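Local structure of 2-aminomuconate 6-semialdehyde dehydrogenase (Burkholderia cenocepacia, 4U3W) at residues E310-E315 with P412-A417; A278-A283 with A417-E422; E367-V372 with T396-S401. The protein probably oxidises 2-aminomuconate 6-semialdehyde to 2-aminomuconate with a nicotinamide cofactor, as a member of the aldehyde dehydrogenase family. All coordinates share one frame; numbering follows the deposited sequence.

Interaction 1 of 3, residues E310-E315 with P412-A417; sequences ERVYVE and PVCHIA
Residues 310-315 and 413-417 run as neighbouring parallel strands, their axes 4.5 Å apart at closest approach and 26° from parallel, and a ladder of four backbone bonds joins them. His-415 N gives to Glu-310 O and Ala-417 N to Val-312 O, while Val-312 N reaches His-415 O at 2.7 Å and Val-314 N bonds Ala-417 O. On one face Val-312, Val-314 and Ile-416 form an aliphatic row. With chi1 at -44°, Ile-416 CG1 lies beside the backbone N and CG2 is left anti to it; CG2 touches Val-314 CG2 at 3.7 Å, the two side chains lying alongside and pointing the same way. Val-312 CG2 meets Cys-414 CB at 3.9 Å. The other face is more polar: Arg-311 NH1 donates to Tyr-313 OH (2.9 Å) at the edge of the phenol ring, and Ala-417 CB lies 4.1 Å from Tyr-313 CD1. A water bonded to Val-312 O also bonds His-415 ND1 in the imidazole plane; the imidazole is thereby gripped at both nitrogens, NE2 being paired with Leu-398 N. Helix 319-331 covers the aliphatic face, helix 422-430 packs on Tyr-313, and strands 277-281 and 393-396 flank the pair.

Interaction 2 of 3, residues A278-A283 with A417-E422; sequences AAVVFA and APFDDE
A T-shaped pair of Phe-282 and Phe-419, at the C-terminal ends of strands 277-281 and 413-419, joins two strands of one parallel region that are separated by strand 309-315. The edge of Phe-419 points at the face of Phe-282, with ring centroids 5.2 Å apart and planes at 87°. Phe-419 CZ stands over that face, offset toward the rim, and lies 3.7 Å from Phe-282 CD1. Phe-419 holds CG between its backbone N and carbonyl carbon (chi1 72°), which sends the ring across toward the 278-283 segment. There its CE1 corner packs against Val-280 CG1 at 3.9 Å, the two side chains crossing at about a right angle, and approaches Val-281 O at 3.6 Å. No hydrogen bond links the segments. Glu-422 adds its aliphatic part, CG lying 4.3 Å from Phe-282 CZ, while its carboxylate forms salt bridges with Arg-447 and Arg-450. Arg-447 also makes a cation-pi contact with Phe-282, which brings the positive group close to both ring and carboxylate. Asp-421 is the N-cap of helix 422-430, whose Val-425 also packs on Phe-419. The edge-to-face pair thus ties together non-adjacent parallel strands of a sheet in the alpha/beta fold of the aldehyde dehydrogenase family.

Interaction 3 of 3, residues E367-V372 with T396-S401; sequences EGATVV and TGLPDS
Thr-370 N donates to Thr-396 O at 3.0 Å, a nearly straight bond (166° at the hydrogen) whose donor is tilted from the carbonyl plane. The same oxygen receives a CA-H...O contact from Ala-369. With Thr-396 N returning a bond to Thr-370 O at 3.2 Å, in the carbonyl plane, the two threonines form an antiparallel hydrogen-bonded pair between strands 370-373 and 393-396, at one margin of the seven-stranded mixed sheet. Their side chains share a face. Thr-396 OG1, set between its own backbone N and carbonyl carbon (chi1 55°), is placed against Thr-370 CB at 3.6 Å, and Val-372 CG2 comes across it, 4.1 Å from Thr-396 OG1.

Before the strand, Gly-368 ends helix 351-366 in a Schellman motif, with a positive phi of 97° that suits glycine. Gly-397 also has a positive phi as the chain leaves Thr-396. Leu-398 then packs against the helix end: its CG touches Ala-369 CB at 3.7 Å, and CD2 lies 3.3 Å from Glu-367 O. The carboxylate of Glu-367 accepts hydrogen bonds from the backbone N of Arg-403 (at OE2) and of Cys-404 (at OE1), while helix 403-406 supplies Cys-404 and Val-405 against Leu-398. A water bridges the helix end and Gly-397, donating to Glu-367 O at 3.0 Å and to Gly-397 O at 3.1 Å.

Overall arrangement
All three contacts belong to one seven-stranded mixed sheet. Interaction 1 is buried and held chiefly by the regular backbone ladder of adjacent parallel strands; interaction 2, also buried, has no hydrogen bond across it and relies on rings and aliphatic groups at the strand ends. Interaction 3 lies at the surface, where a short antiparallel pair, two glycines with positive phi and a water replace the longer ladder. Interactions 1 and 2 share Ala-417 and strand 413-419, with centres about 9 Å apart, and a probable backbone hydrogen bond runs from Tyr-313 N to Ala-279 O. A side-chain bond from the imidazole joins interaction 1 to interaction 3. Interactions 2 and 3 do not touch, their centres being about 16 Å apart.

Interaction 1 of 3, residues E310-E315 with P412-A417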
loop_
_atom_site.group_PDB
_atom_site.type_symbol
_atom_site.label_atom_id
_atom_site.label_comp_id
_atom_site.label_asym_id
_atom_site.label_seq_id
_atom_site.Cartn_x
_atom_site.Cartn_y
_atom_site.Cartn_z
ATOM N N GLU A 310 -2.805 8.553 -34.709
ATOM C CA GLU A 310 -2.538 8.654 -36.133
ATOM C C GLU A 310 -3.093 7.451 -36.896
ATOM O O GLU A 310 -3.151 7.510 -38.117
ATOM C CB GLU A 310 -1.007 8.826 -36.394
ATOM C CG GLU A 310 -0.555 10.201 -35.893
ATOM C CD GLU A 310 0.918 10.574 -36.285
ATOM O OE1 GLU A 310 1.650 9.716 -36.834
ATOM O OE2 GLU A 310 1.303 11.735 -36.053
ATOM N N ARG A 311 -3.523 6.386 -36.179
ATOM C CA ARG A 311 -4.246 5.247 -36.782
ATOM C C ARG A 311 -5.625 5.245 -36.147
ATOM O O ARG A 311 -5.760 5.467 -34.930
ATOM C CB ARG A 311 -3.585 3.870 -36.522
ATOM C CG ARG A 311 -2.120 3.733 -37.001
ATOM C CD ARG A 311 -1.572 2.344 -36.689
ATOM N NE ARG A 311 -1.161 2.197 -35.264
ATOM C CZ ARG A 311 -1.241 1.048 -34.589
ATOM N NH1 ARG A 311 -1.764 -0.028 -35.171
ATOM N NH2 ARG A 311 -0.822 0.972 -33.325
ATOM N N VAL A 312 -6.643 5.048 -36.969
ATOM C CA VAL A 312 -8.019 4.863 -36.468
ATOM C C VAL A 312 -8.595 3.591 -37.096
ATOM O O VAL A 312 -8.416 3.376 -38.306
ATOM C CB VAL A 312 -8.944 6.077 -36.812
ATOM C CG1 VAL A 312 -10.356 5.894 -36.166
ATOM C CG2 VAL A 312 -8.295 7.383 -36.334
ATOM N N TYR A 313 -9.247 2.738 -36.281
ATOM C CA TYR A 313 -9.935 1.559 -36.806
ATOM C C TYR A 313 -11.417 1.620 -36.434
ATOM O O TYR A 313 -11.750 1.724 -35.272
ATOM C CB TYR A 313 -9.342 0.245 -36.282
ATOM C CG TYR A 313 -7.830 0.081 -36.580
ATOM C CD1 TYR A 313 -7.372 -0.350 -37.819
ATOM C CD2 TYR A 313 -6.896 0.355 -35.600
ATOM C CE1 TYR A 313 -5.974 -0.513 -38.084
ATOM C CE2 TYR A 313 -5.498 0.214 -35.843
ATOM C CZ TYR A 313 -5.064 -0.214 -37.090
ATOM O OH TYR A 313 -3.723 -0.343 -37.239
ATOM N N VAL A 314 -12.289 1.535 -37.435
ATOM C CA VAL A 314 -13.731 1.693 -37.210
ATOM C C VAL A 314 -14.435 0.443 -37.728
ATOM O O VAL A 314 -14.135 -0.037 -38.820
ATOM C CB VAL A 314 -14.274 2.962 -37.910
ATOM C CG1 VAL A 314 -15.787 3.140 -37.691
ATOM C CG2 VAL A 314 -13.500 4.204 -37.408
ATOM N N GLU A 315 -15.341 -0.104 -36.921
ATOM C CA GLU A 315 -16.021 -1.322 -37.308
ATOM C C GLU A 315 -16.819 -1.059 -38.596
ATOM O O GLU A 315 -17.481 -0.016 -38.729
ATOM C CB GLU A 315 -16.922 -1.835 -36.179
ATOM C CG GLU A 315 -17.339 -3.264 -36.365
ATOM C CD GLU A 315 -18.200 -3.762 -35.176
ATOM O OE1 GLU A 315 -18.282 -3.070 -34.136
ATOM O OE2 GLU A 315 -18.791 -4.830 -35.335
ATOM N N PRO A 412 -0.951 16.791 -37.935
ATOM C CA PRO A 412 -2.419 16.727 -37.818
ATOM C C PRO A 412 -2.993 15.816 -38.876
ATOM O O PRO A 412 -3.522 16.256 -39.892
ATOM C CB PRO A 412 -2.876 18.183 -38.044
ATOM C CG PRO A 412 -1.783 18.727 -39.045
ATOM C CD PRO A 412 -0.488 18.044 -38.580
ATOM N N VAL A 413 -2.879 14.523 -38.609
ATOM C CA VAL A 413 -3.270 13.531 -39.589
ATOM C C VAL A 413 -3.703 12.249 -38.873
ATOM O O VAL A 413 -3.229 11.924 -37.773
ATOM C CB VAL A 413 -2.106 13.264 -40.583
ATOM C CG1 VAL A 413 -0.889 12.614 -39.871
ATOM C CG2 VAL A 413 -2.569 12.441 -41.757
ATOM N N CYS A 414 -4.666 11.557 -39.471
ATOM C CA CYS A 414 -5.000 10.211 -39.057
ATOM C C CYS A 414 -5.358 9.441 -40.311
ATOM O O CYS A 414 -5.905 10.016 -41.255
ATOM C CB CYS A 414 -6.181 10.189 -38.051
ATOM S SG CYS A 414 -7.725 10.957 -38.590
ATOM N N HIS A 415 -5.047 8.146 -40.295
ATOM C CA HIS A 415 -5.540 7.203 -41.283
ATOM C C HIS A 415 -6.741 6.432 -40.639
ATOM O O HIS A 415 -6.683 6.051 -39.488
ATOM C CB HIS A 415 -4.434 6.228 -41.732
ATOM C CG HIS A 415 -4.925 5.143 -42.646
ATOM N ND1 HIS A 415 -5.417 3.936 -42.180
ATOM C CD2 HIS A 415 -5.017 5.081 -43.999
ATOM C CE1 HIS A 415 -5.798 3.187 -43.202
ATOM N NE2 HIS A 415 -5.575 3.861 -44.315
ATOM N N ILE A 416 -7.794 6.177 -41.403
ATOM C CA ILE A 416 -8.967 5.406 -40.896
ATOM C C ILE A 416 -9.117 4.115 -41.720
ATOM O O ILE A 416 -9.121 4.173 -42.962
ATOM C CB ILE A 416 -10.266 6.279 -40.967
ATOM C CG1 ILE A 416 -9.920 7.685 -40.445
ATOM C CG2 ILE A 416 -11.482 5.643 -40.147
ATOM C CD1 ILE A 416 -11.035 8.688 -40.402
ATOM N N ALA A 417 -9.229 2.956 -41.046
ATOM C CA ALA A 417 -9.474 1.674 -41.743
ATOM C C ALA A 417 -10.663 0.991 -41.131
ATOM O O ALA A 417 -10.949 1.215 -39.961
ATOM C CB ALA A 417 -8.266 0.745 -41.684
HETATM O O HOH W 1 -5.531 2.963 -39.499
#

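Interaction 2 of 3, residues A278-A283 with A417-E422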
loop_
_atom_site.group_PDB
_atom_site.type_symbol
_atom_site.label_atom_id
_atom_site.label_comp_id
_atom_site.label_asym_id
_atom_site.label_seq_id
_atom_site.Cartn_x
_atom_site.Cartn_y
_atom_site.Cartn_z
ATOM N N ALA A 278 -3.326 4.131 -31.810
ATOM C CA ALA A 278 -4.632 3.851 -32.426
ATOM C C ALA A 278 -5.820 4.339 -31.582
ATOM O O ALA A 278 -5.756 4.366 -30.312
ATOM C CB ALA A 278 -4.782 2.357 -32.685
ATOM N N ALA A 279 -6.885 4.715 -32.291
ATOM C CA ALA A 279 -8.221 4.862 -31.714
ATOM C C ALA A 279 -9.117 3.797 -32.372
ATOM O O ALA A 279 -9.044 3.595 -33.597
ATOM C CB ALA A 279 -8.770 6.278 -31.956
ATOM N N VAL A 280 -9.898 3.082 -31.553
ATOM C CA VAL A 280 -10.772 2.000 -32.042
ATOM C C VAL A 280 -12.198 2.408 -31.774
ATOM O O VAL A 280 -12.510 2.798 -30.662
ATOM C CB VAL A 280 -10.460 0.625 -31.356
ATOM C CG1 VAL A 280 -11.356 -0.492 -31.909
ATOM C CG2 VAL A 280 -8.980 0.256 -31.586
ATOM N N VAL A 281 -13.028 2.386 -32.813
ATOM C CA VAL A 281 -14.435 2.717 -32.664
ATOM C C VAL A 281 -15.320 1.526 -33.056
ATOM O O VAL A 281 -15.384 1.169 -34.211
ATOM C CB VAL A 281 -14.843 3.970 -33.510
ATOM C CG1 VAL A 281 -16.303 4.338 -33.208
ATOM C CG2 VAL A 281 -13.911 5.167 -33.154
ATOM N N PHE A 282 -15.998 0.926 -32.078
ATOM C CA PHE A 282 -16.911 -0.163 -32.355
ATOM C C PHE A 282 -18.268 0.403 -32.836
ATOM O O PHE A 282 -18.611 1.540 -32.473
ATOM C CB PHE A 282 -17.076 -1.026 -31.088
ATOM C CG PHE A 282 -15.882 -1.902 -30.812
ATOM C CD1 PHE A 282 -15.786 -3.166 -31.393
ATOM C CD2 PHE A 282 -14.827 -1.436 -30.011
ATOM C CE1 PHE A 282 -14.697 -3.971 -31.158
ATOM C CE2 PHE A 282 -13.731 -2.245 -29.746
ATOM C CZ PHE A 282 -13.657 -3.510 -30.330
ATOM N N ALA A 283 -19.046 -0.381 -33.604
ATOM C CA ALA A 283 -20.358 0.073 -34.088
ATOM C C ALA A 283 -21.305 0.402 -32.924
ATOM O O ALA A 283 -22.213 1.206 -33.090
ATOM C CB ALA A 283 -21.037 -1.014 -35.044
ATOM N N ALA A 417 -9.229 2.956 -41.046
ATOM C CA ALA A 417 -9.474 1.674 -41.743
ATOM C C ALA A 417 -10.663 0.991 -41.131
ATOM O O ALA A 417 -10.949 1.215 -39.961
ATOM C CB ALA A 417 -8.266 0.745 -41.684
ATOM N N PRO A 418 -11.379 0.167 -41.931
ATOM C CA PRO A 418 -12.459 -0.656 -41.375
ATOM C C PRO A 418 -11.943 -1.920 -40.702
ATOM O O PRO A 418 -10.902 -2.419 -41.148
ATOM C CB PRO A 418 -13.279 -1.035 -42.608
ATOM C CG PRO A 418 -12.226 -1.118 -43.709
ATOM C CD PRO A 418 -11.216 -0.032 -43.385
ATOM N N PHE A 419 -12.673 -2.449 -39.714
ATOM C CA PHE A 419 -12.389 -3.789 -39.213
ATOM C C PHE A 419 -13.699 -4.570 -39.080
ATOM O O PHE A 419 -14.792 -3.976 -39.072
ATOM C CB PHE A 419 -11.599 -3.742 -37.879
ATOM C CG PHE A 419 -12.389 -3.286 -36.678
ATOM C CD1 PHE A 419 -12.492 -1.927 -36.380
ATOM C CD2 PHE A 419 -12.959 -4.201 -35.802
ATOM C CE1 PHE A 419 -13.179 -1.473 -35.257
ATOM C CE2 PHE A 419 -13.684 -3.773 -34.665
ATOM C CZ PHE A 419 -13.796 -2.401 -34.384
ATOM N N ASP A 420 -13.596 -5.895 -38.984
ATOM C CA ASP A 420 -14.790 -6.733 -38.883
ATOM C C ASP A 420 -15.015 -7.402 -37.544
ATOM O O ASP A 420 -16.152 -7.663 -37.188
ATOM C CB ASP A 420 -14.749 -7.801 -39.980
ATOM C CG ASP A 420 -14.794 -7.190 -41.356
ATOM O OD1 ASP A 420 -15.789 -6.482 -41.643
ATOM O OD2 ASP A 420 -13.800 -7.356 -42.102
ATOM N N ASP A 421 -13.958 -7.762 -36.825
ATOM C CA ASP A 421 -14.180 -8.350 -35.519
ATOM C C ASP A 421 -13.123 -8.023 -34.442
ATOM O O ASP A 421 -12.018 -7.478 -34.690
ATOM C CB ASP A 421 -14.360 -9.877 -35.634
ATOM C CG ASP A 421 -13.178 -10.571 -36.262
ATOM O OD1 ASP A 421 -12.158 -10.721 -35.557
ATOM O OD2 ASP A 421 -13.298 -11.018 -37.435
ATOM N N GLU A 422 -13.523 -8.349 -33.226
ATOM C CA GLU A 422 -12.795 -7.949 -32.054
ATOM C C GLU A 422 -11.387 -8.550 -31.969
ATOM O O GLU A 422 -10.428 -7.826 -31.714
ATOM C CB GLU A 422 -13.601 -8.325 -30.829
ATOM C CG GLU A 422 -13.029 -7.715 -29.574
ATOM C CD GLU A 422 -13.933 -8.005 -28.398
ATOM O OE1 GLU A 422 -15.018 -7.419 -28.337
ATOM O OE2 GLU A 422 -13.567 -8.826 -27.546
#

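Interaction 3 of 3, residues E367-V372 with T396-S401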
loop_
_atom_site.group_PDB
_atom_site.type_symbol
_atom_site.label_atom_id
_atom_site.label_comp_id
_atom_site.label_asym_id
_atom_site.label_seq_id
_atom_site.Cartn_x
_atom_site.Cartn_y
_atom_site.Cartn_z
ATOM N N GLU A 367 1.905 5.749 -51.601
ATOM C CA GLU A 367 1.547 4.444 -51.062
ATOM C C GLU A 367 0.081 4.108 -51.381
ATOM O O GLU A 367 -0.401 3.035 -50.996
ATOM C CB GLU A 367 1.783 4.366 -49.530
ATOM C CG GLU A 367 3.245 4.434 -49.123
ATOM C CD GLU A 367 3.527 4.101 -47.657
ATOM O OE1 GLU A 367 2.895 4.681 -46.737
ATOM O OE2 GLU A 367 4.434 3.264 -47.428
ATOM N N GLY A 368 -0.621 5.014 -52.069
ATOM C CA GLY A 368 -1.979 4.731 -52.529
ATOM C C GLY A 368 -3.139 5.229 -51.666
ATOM O O GLY A 368 -4.281 4.747 -51.795
ATOM N N ALA A 369 -2.851 6.191 -50.780
ATOM C CA ALA A 369 -3.875 6.757 -49.882
ATOM C C ALA A 369 -4.884 7.615 -50.658
ATOM O O ALA A 369 -4.531 8.266 -51.654
ATOM C CB ALA A 369 -3.212 7.604 -48.744
ATOM N N THR A 370 -6.130 7.577 -50.207
ATOM C CA THR A 370 -7.181 8.507 -50.607
ATOM C C THR A 370 -7.179 9.694 -49.662
ATOM O O THR A 370 -7.350 9.499 -48.451
ATOM C CB THR A 370 -8.553 7.830 -50.535
ATOM O OG1 THR A 370 -8.612 6.783 -51.504
ATOM C CG2 THR A 370 -9.675 8.830 -50.766
ATOM N N VAL A 371 -7.031 10.910 -50.180
ATOM C CA VAL A 371 -7.010 12.095 -49.318
ATOM C C VAL A 371 -8.420 12.615 -49.118
ATOM O O VAL A 371 -8.981 13.272 -49.990
ATOM C CB VAL A 371 -6.142 13.233 -49.891
ATOM C CG1 VAL A 371 -6.145 14.435 -48.952
ATOM C CG2 VAL A 371 -4.713 12.740 -50.140
ATOM N N VAL A 372 -8.979 12.311 -47.948
ATOM C CA VAL A 372 -10.355 12.676 -47.624
ATOM C C VAL A 372 -10.462 14.182 -47.384
ATOM O O VAL A 372 -11.392 14.823 -47.831
ATOM C CB VAL A 372 -10.849 11.898 -46.371
ATOM C CG1 VAL A 372 -12.172 12.452 -45.876
ATOM C CG2 VAL A 372 -10.958 10.386 -46.686
ATOM N N THR A 396 -7.584 7.397 -46.100
ATOM C CA THR A 396 -8.030 6.007 -46.063
ATOM C C THR A 396 -7.304 5.144 -47.122
ATOM O O THR A 396 -6.526 5.666 -47.939
ATOM C CB THR A 396 -9.584 5.880 -46.298
ATOM O OG1 THR A 396 -9.924 6.520 -47.526
ATOM C CG2 THR A 396 -10.370 6.545 -45.180
ATOM N N GLY A 397 -7.548 3.831 -47.121
ATOM C CA GLY A 397 -7.046 2.986 -48.212
ATOM C C GLY A 397 -5.655 2.398 -48.067
ATOM O O GLY A 397 -5.198 1.692 -48.940
ATOM N N LEU A 398 -4.964 2.660 -46.970
ATOM C CA LEU A 398 -3.613 2.099 -46.791
ATOM C C LEU A 398 -3.633 0.780 -45.984
ATOM O O LEU A 398 -4.389 0.651 -45.024
ATOM C CB LEU A 398 -2.717 3.131 -46.108
ATOM C CG LEU A 398 -2.509 4.438 -46.882
ATOM C CD1 LEU A 398 -1.746 5.458 -46.027
ATOM C CD2 LEU A 398 -1.718 4.141 -48.180
ATOM N N PRO A 399 -2.796 -0.198 -46.369
ATOM C CA PRO A 399 -2.691 -1.463 -45.626
ATOM C C PRO A 399 -1.876 -1.283 -44.344
ATOM O O PRO A 399 -1.110 -0.320 -44.293
ATOM C CB PRO A 399 -1.972 -2.394 -46.613
ATOM C CG PRO A 399 -1.091 -1.451 -47.426
ATOM C CD PRO A 399 -1.946 -0.197 -47.591
ATOM N N ASP A 400 -2.017 -2.194 -43.380
ATOM C CA ASP A 400 -1.343 -2.086 -42.079
ATOM C C ASP A 400 0.185 -2.008 -42.198
ATOM O O ASP A 400 0.889 -1.501 -41.293
ATOM C CB ASP A 400 -1.743 -3.282 -41.186
ATOM C CG ASP A 400 -3.198 -3.189 -40.679
ATOM O OD1 ASP A 400 -3.914 -2.228 -41.044
ATOM O OD2 ASP A 400 -3.614 -4.078 -39.901
ATOM N N SER A 401 0.692 -2.464 -43.342
ATOM C CA SER A 401 2.122 -2.505 -43.625
ATOM C C SER A 401 2.703 -1.195 -44.154
ATOM O O SER A 401 3.927 -1.065 -44.272
ATOM C CB SER A 401 2.380 -3.601 -44.657
ATOM O OG SER A 401 1.667 -3.266 -45.829
HETATM O O HOH W 2 -2.624 1.108 -50.582
#